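PDB 4RXL: molybdenum ABC transporter, periplasmic molybdenum-binding protein from Vibrio cholerae, which binds tungstate in the crystal and probably delivers molybdate or tungstate to a ModB-ModC ABC importer as its periplasmic solute-binding component. Local coordinates for residues Gly38-Gly50 against Phe56-Lys70. Numbering follows the deposited sequence.
With WO4 (tungstate(VI)ion), chain B.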
loop_
_atom_site.group_PDB
_atom_site.type_symbol
_atom_site.label_atom_id
_atom_site.label_comp_id
_atom_site.label_asym_id
_atom_site.label_seq_id
_atom_site.Cartn_x
_atom_site.Cartn_y
_atom_site.Cartn_z
ATOM N N GLY A 38 1.823 8.523 -2.913
ATOM C CA GLY A 38 2.555 8.732 -1.673
ATOM C C GLY A 38 1.942 7.906 -0.576
ATOM O O GLY A 38 0.999 7.098 -0.789
ATOM N N GLY A 39 2.473 8.023 0.620
ATOM C CA GLY A 39 1.928 7.249 1.738
ATOM C C GLY A 39 0.520 7.775 1.996
ATOM O O GLY A 39 0.253 8.989 1.896
ATOM N N SER A 40 -0.389 6.863 2.332
ATOM C CA SER A 40 -1.814 7.181 2.425
ATOM C C SER A 40 -2.053 8.262 3.476
ATOM O O SER A 40 -2.918 9.142 3.315
ATOM C CB SER A 40 -2.652 5.959 2.751
ATOM O OG SER A 40 -2.456 4.921 1.805
ATOM N N SER A 41 -1.280 8.213 4.566
ATOM C CA SER A 41 -1.378 9.204 5.656
ATOM C C SER A 41 -0.989 10.598 5.203
ATOM O O SER A 41 -1.699 11.584 5.451
ATOM C CB SER A 41 -0.476 8.747 6.798
ATOM O OG SER A 41 0.751 8.289 6.247
ATOM N N SER A 42 0.127 10.690 4.503
ATOM C CA SER A 42 0.542 11.964 4.006
ATOM C C SER A 42 -0.464 12.560 2.977
ATOM O O SER A 42 -0.796 13.743 3.036
ATOM C CB SER A 42 1.917 11.831 3.399
ATOM O OG SER A 42 2.379 13.105 2.956
ATOM N N LEU A 43 -0.963 11.689 2.089
ATOM C CA LEU A 43 -1.938 12.140 1.093
ATOM C C LEU A 43 -3.182 12.671 1.775
ATOM O O LEU A 43 -3.690 13.753 1.435
ATOM C CB LEU A 43 -2.289 10.999 0.148
ATOM C CG LEU A 43 -1.152 10.456 -0.709
ATOM C CD1 LEU A 43 -1.612 9.223 -1.468
ATOM C CD2 LEU A 43 -0.660 11.494 -1.675
ATOM N N ALA A 44 -3.712 11.915 2.722
ATOM C CA ALA A 44 -4.915 12.349 3.436
ATOM C C ALA A 44 -4.759 13.694 4.124
ATOM O O ALA A 44 -5.681 14.520 4.127
ATOM C CB ALA A 44 -5.342 11.305 4.461
ATOM N N ARG A 45 -3.599 13.920 4.746
ATOM C CA ARG A 45 -3.332 15.135 5.474
ATOM C C ARG A 45 -3.183 16.324 4.547
ATOM O O ARG A 45 -3.566 17.422 4.882
ATOM C CB ARG A 45 -2.105 14.983 6.385
ATOM C CG ARG A 45 -2.406 14.048 7.528
ATOM C CD ARG A 45 -1.183 13.641 8.294
ATOM N NE ARG A 45 -1.558 13.144 9.624
ATOM C CZ ARG A 45 -0.865 12.259 10.342
ATOM N NH1 ARG A 45 0.249 11.703 9.872
ATOM N NH2 ARG A 45 -1.311 11.915 11.548
ATOM N N GLN A 46 -2.684 16.041 3.357
ATOM C CA GLN A 46 -2.605 17.060 2.314
ATOM C C GLN A 46 -3.970 17.482 1.821
ATOM O O GLN A 46 -4.269 18.683 1.709
ATOM C CB GLN A 46 -1.876 16.471 1.130
ATOM C CG GLN A 46 -0.396 16.359 1.304
ATOM C CD GLN A 46 0.199 17.224 0.282
ATOM O OE1 GLN A 46 0.467 16.777 -0.833
ATOM N NE2 GLN A 46 0.222 18.507 0.574
ATOM N N ILE A 47 -4.808 16.465 1.544
ATOM C CA ILE A 47 -6.221 16.735 1.209
ATOM C C ILE A 47 -6.942 17.562 2.302
ATOM O O ILE A 47 -7.650 18.517 2.016
ATOM C CB ILE A 47 -6.963 15.427 0.931
ATOM C CG1 ILE A 47 -6.370 14.728 -0.310
ATOM C CG2 ILE A 47 -8.459 15.651 0.778
ATOM C CD1 ILE A 47 -6.800 13.292 -0.497
ATOM N N GLU A 48 -6.747 17.188 3.566
ATOM C CA GLU A 48 -7.321 17.939 4.691
ATOM C C GLU A 48 -6.874 19.391 4.704
ATOM O O GLU A 48 -7.668 20.264 4.951
ATOM C CB GLU A 48 -6.979 17.269 6.015
ATOM C CG GLU A 48 -7.479 18.025 7.240
ATOM C CD GLU A 48 -7.063 17.357 8.537
ATOM O OE1 GLU A 48 -6.016 16.691 8.543
ATOM O OE2 GLU A 48 -7.788 17.481 9.533
ATOM N N ALA A 49 -5.596 19.623 4.386
ATOM C CA ALA A 49 -5.049 20.966 4.263
ATOM C C ALA A 49 -5.577 21.776 3.061
ATOM O O ALA A 49 -5.395 22.987 2.998
ATOM C CB ALA A 49 -3.534 20.854 4.203
ATOM N N GLY A 50 -6.254 21.105 2.122
ATOM C CA GLY A 50 -6.901 21.834 1.031
ATOM C C GLY A 50 -6.409 21.472 -0.353
ATOM O O GLY A 50 -6.880 22.057 -1.327
ATOM N N PHE A 56 -9.474 9.870 -3.898
ATOM C CA PHE A 56 -8.443 9.360 -2.992
ATOM C C PHE A 56 -8.528 7.860 -2.823
ATOM O O PHE A 56 -9.561 7.334 -2.501
ATOM C CB PHE A 56 -8.594 10.041 -1.626
ATOM C CG PHE A 56 -7.618 9.549 -0.550
ATOM C CD1 PHE A 56 -6.256 9.400 -0.774
ATOM C CD2 PHE A 56 -8.087 9.272 0.713
ATOM C CE1 PHE A 56 -5.409 9.001 0.262
ATOM C CE2 PHE A 56 -7.246 8.843 1.722
ATOM C CZ PHE A 56 -5.908 8.732 1.504
ATOM N N ILE A 57 -7.440 7.155 -3.063
ATOM C CA ILE A 57 -7.369 5.718 -2.808
ATOM C C ILE A 57 -6.376 5.508 -1.683
ATOM O O ILE A 57 -5.193 5.805 -1.811
ATOM C CB ILE A 57 -6.907 4.932 -4.059
ATOM C CG1 ILE A 57 -7.927 5.129 -5.197
ATOM C CG2 ILE A 57 -6.672 3.447 -3.753
ATOM C CD1 ILE A 57 -7.451 4.576 -6.534
ATOM N N SER A 58 -6.851 4.979 -0.577
ATOM C CA SER A 58 -6.001 4.678 0.585
ATOM C C SER A 58 -5.650 3.206 0.661
ATOM O O SER A 58 -6.394 2.365 0.174
ATOM C CB SER A 58 -6.786 5.070 1.824
ATOM O OG SER A 58 -6.039 4.848 3.000
ATOM N N ALA A 59 -4.524 2.872 1.302
ATOM C CA ALA A 59 -4.151 1.487 1.554
ATOM C C ALA A 59 -4.687 0.947 2.880
ATOM O O ALA A 59 -4.395 -0.208 3.251
ATOM C CB ALA A 59 -2.660 1.329 1.454
ATOM N N ASN A 60 -5.459 1.775 3.594
ATOM C CA ASN A 60 -6.309 1.274 4.682
ATOM C C ASN A 60 -7.647 1.999 4.784
ATOM O O ASN A 60 -7.829 3.042 4.174
ATOM C CB ASN A 60 -5.561 1.268 6.022
ATOM C CG ASN A 60 -5.275 2.643 6.573
ATOM O OD1 ASN A 60 -5.794 3.656 6.104
ATOM N ND2 ASN A 60 -4.411 2.678 7.610
ATOM N N GLU A 61 -8.583 1.453 5.546
ATOM C CA GLU A 61 -9.891 2.083 5.681
ATOM C C GLU A 61 -9.803 3.361 6.499
ATOM O O GLU A 61 -10.513 4.334 6.237
ATOM C CB GLU A 61 -10.894 1.078 6.273
ATOM C CG GLU A 61 -11.212 -0.033 5.255
ATOM C CD GLU A 61 -11.931 -1.245 5.824
ATOM O OE1 GLU A 61 -11.571 -1.698 6.931
ATOM O OE2 GLU A 61 -12.835 -1.772 5.137
ATOM N N GLU A 62 -8.884 3.369 7.456
ATOM C CA GLU A 62 -8.767 4.437 8.436
ATOM C C GLU A 62 -8.515 5.786 7.770
ATOM O O GLU A 62 -9.188 6.760 8.105
ATOM C CB GLU A 62 -7.663 4.099 9.454
ATOM C CG GLU A 62 -8.066 3.019 10.476
ATOM C CD GLU A 62 -8.319 1.606 9.907
ATOM O OE1 GLU A 62 -7.636 1.199 8.916
ATOM O OE2 GLU A 62 -9.193 0.888 10.480
ATOM N N TRP A 63 -7.578 5.869 6.835
ATOM C CA TRP A 63 -7.276 7.182 6.270
ATOM C C TRP A 63 -8.393 7.730 5.400
ATOM O O TRP A 63 -8.509 8.945 5.275
ATOM C CB TRP A 63 -5.936 7.224 5.541
ATOM C CG TRP A 63 -4.822 7.236 6.571
ATOM C CD1 TRP A 63 -3.914 6.240 6.837
ATOM C CD2 TRP A 63 -4.546 8.289 7.486
ATOM N NE1 TRP A 63 -3.076 6.618 7.870
ATOM C CE2 TRP A 63 -3.452 7.873 8.287
ATOM C CE3 TRP A 63 -5.109 9.550 7.706
ATOM C CZ2 TRP A 63 -2.921 8.672 9.263
ATOM C CZ3 TRP A 63 -4.590 10.333 8.689
ATOM C CH2 TRP A 63 -3.493 9.895 9.458
ATOM N N ALA A 64 -9.230 6.860 4.820
ATOM C CA ALA A 64 -10.365 7.361 4.059
ATOM C C ALA A 64 -11.446 7.807 5.026
ATOM O O ALA A 64 -12.083 8.843 4.823
ATOM C CB ALA A 64 -10.879 6.307 3.094
ATOM N N ASN A 65 -11.635 7.054 6.109
ATOM C CA ASN A 65 -12.606 7.441 7.131
ATOM C C ASN A 65 -12.216 8.729 7.898
ATOM O O ASN A 65 -13.079 9.479 8.352
ATOM C CB ASN A 65 -12.851 6.295 8.106
ATOM C CG ASN A 65 -14.018 6.561 9.034
ATOM O OD1 ASN A 65 -15.169 6.676 8.608
ATOM N ND2 ASN A 65 -13.718 6.673 10.314
ATOM N N TYR A 66 -10.914 8.989 7.985
ATOM C CA TYR A 66 -10.393 10.253 8.489
ATOM C C TYR A 66 -11.001 11.442 7.737
ATOM O O TYR A 66 -11.474 12.408 8.349
ATOM C CB TYR A 66 -8.886 10.245 8.325
ATOM C CG TYR A 66 -8.166 11.466 8.811
ATOM C CD1 TYR A 66 -7.801 11.581 10.138
ATOM C CD2 TYR A 66 -7.804 12.487 7.938
ATOM C CE1 TYR A 66 -7.131 12.697 10.604
ATOM C CE2 TYR A 66 -7.117 13.607 8.387
ATOM C CZ TYR A 66 -6.785 13.701 9.720
ATOM O OH TYR A 66 -6.152 14.824 10.202
ATOM N N LEU A 67 -11.000 11.342 6.411
ATOM C CA LEU A 67 -11.652 12.357 5.581
ATOM C C LEU A 67 -13.151 12.425 5.707
ATOM O O LEU A 67 -13.712 13.488 5.615
ATOM C CB LEU A 67 -11.254 12.182 4.111
ATOM C CG LEU A 67 -9.749 12.274 3.851
ATOM C CD1 LEU A 67 -9.498 12.011 2.369
ATOM C CD2 LEU A 67 -9.158 13.615 4.291
ATOM N N VAL A 68 -13.808 11.294 5.943
ATOM C CA VAL A 68 -15.237 11.323 6.183
ATOM C C VAL A 68 -15.511 12.056 7.494
ATOM O O VAL A 68 -16.383 12.912 7.578
ATOM C CB VAL A 68 -15.822 9.894 6.237
ATOM C CG1 VAL A 68 -17.268 9.895 6.694
ATOM C CG2 VAL A 68 -15.696 9.222 4.882
ATOM N N GLU A 69 -14.747 11.697 8.514
ATOM C CA GLU A 69 -14.913 12.288 9.838
ATOM C C GLU A 69 -14.720 13.797 9.837
ATOM O O GLU A 69 -15.400 14.512 10.577
ATOM C CB GLU A 69 -13.937 11.640 10.817
ATOM C CG GLU A 69 -14.398 10.264 11.282
ATOM C CD GLU A 69 -13.365 9.559 12.139
ATOM O OE1 GLU A 69 -12.356 10.195 12.519
ATOM O OE2 GLU A 69 -13.571 8.365 12.443
ATOM N N LYS A 70 -13.788 14.272 9.001
ATOM C CA LYS A 70 -13.515 15.706 8.885
ATOM C C LYS A 70 -14.528 16.430 7.997
ATOM O O LYS A 70 -14.471 17.640 7.860
ATOM C CB LYS A 70 -12.111 15.959 8.343
ATOM C CG LYS A 70 -10.962 15.371 9.112
ATOM C CD LYS A 70 -10.751 15.921 10.490
ATOM C CE LYS A 70 -9.643 15.136 11.183
ATOM N NZ LYS A 70 -8.915 15.882 12.244
HETATM W W WO4 B . 1.111 2.773 1.322
HETATM O O1 WO4 B . 2.988 3.470 1.127
HETATM O O2 WO4 B . 0.848 1.384 2.801
HETATM O O3 WO4 B . -0.150 4.354 1.699
HETATM O O4 WO4 B . 0.533 1.846 -0.430
HETATM O O HOH W 1 -3.403 14.907 11.062
#
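W63 sits as a knob among S40, S41, A44 and R45, between two helices, 40-49 and 61-69, that run almost parallel with axes 9.6 Å apart. With strand 55-57 between them in sequence, they belong to one lobe of this periplasmic-binding-protein fold. S41 lies over one face of the indole: its CA stands 3.7 Å from the centroid of the five-membered ring, a CH-pi contact. The CB of A44 packs against CE3 of the same indole, 3.7 Å away. R45 reaches the far rim, where CH2 of W63 lies over one face of the guanidinium, the two planes 68° apart. The indole N-H is used elsewhere, on the carbonyl of A123.

Deeper in, F56 holds CG anti to its backbone N (chi1 177°), which carries the ring toward helix 40-49. There CD1 of I47 makes an off-centre CH-pi contact, and the carbonyl O of S40 lies at the ring edge. L67 packs on I47 and A44.

At the outer end the Y66 ring and the E48 carboxylate stand perpendicular. Y66 OH donates to E48 OE1 (2.5 Å) on the syn side, but tilted out of the carboxylate plane. K70 NZ adds a weak hydrogen bond, part of a salt bridge, to E48 OE2 (3.3 Å); CE of K70 lies over the Y66 face opposite W63. A water links Y66 OH to R45 NE.

At the ligand end, A59 N donates to S40 OG (3.0 Å, 165°). S40 N and S40 OG both donate to tungstate O3, the OG contact very short and its exact length doubtful. S13, A126, V153 and Y171 also bond the anion. The A59 N-H thus probably orients the S40 hydroxyl, and the start of helix 40-49 offers the oxyanion neutral N-H and O-H donors.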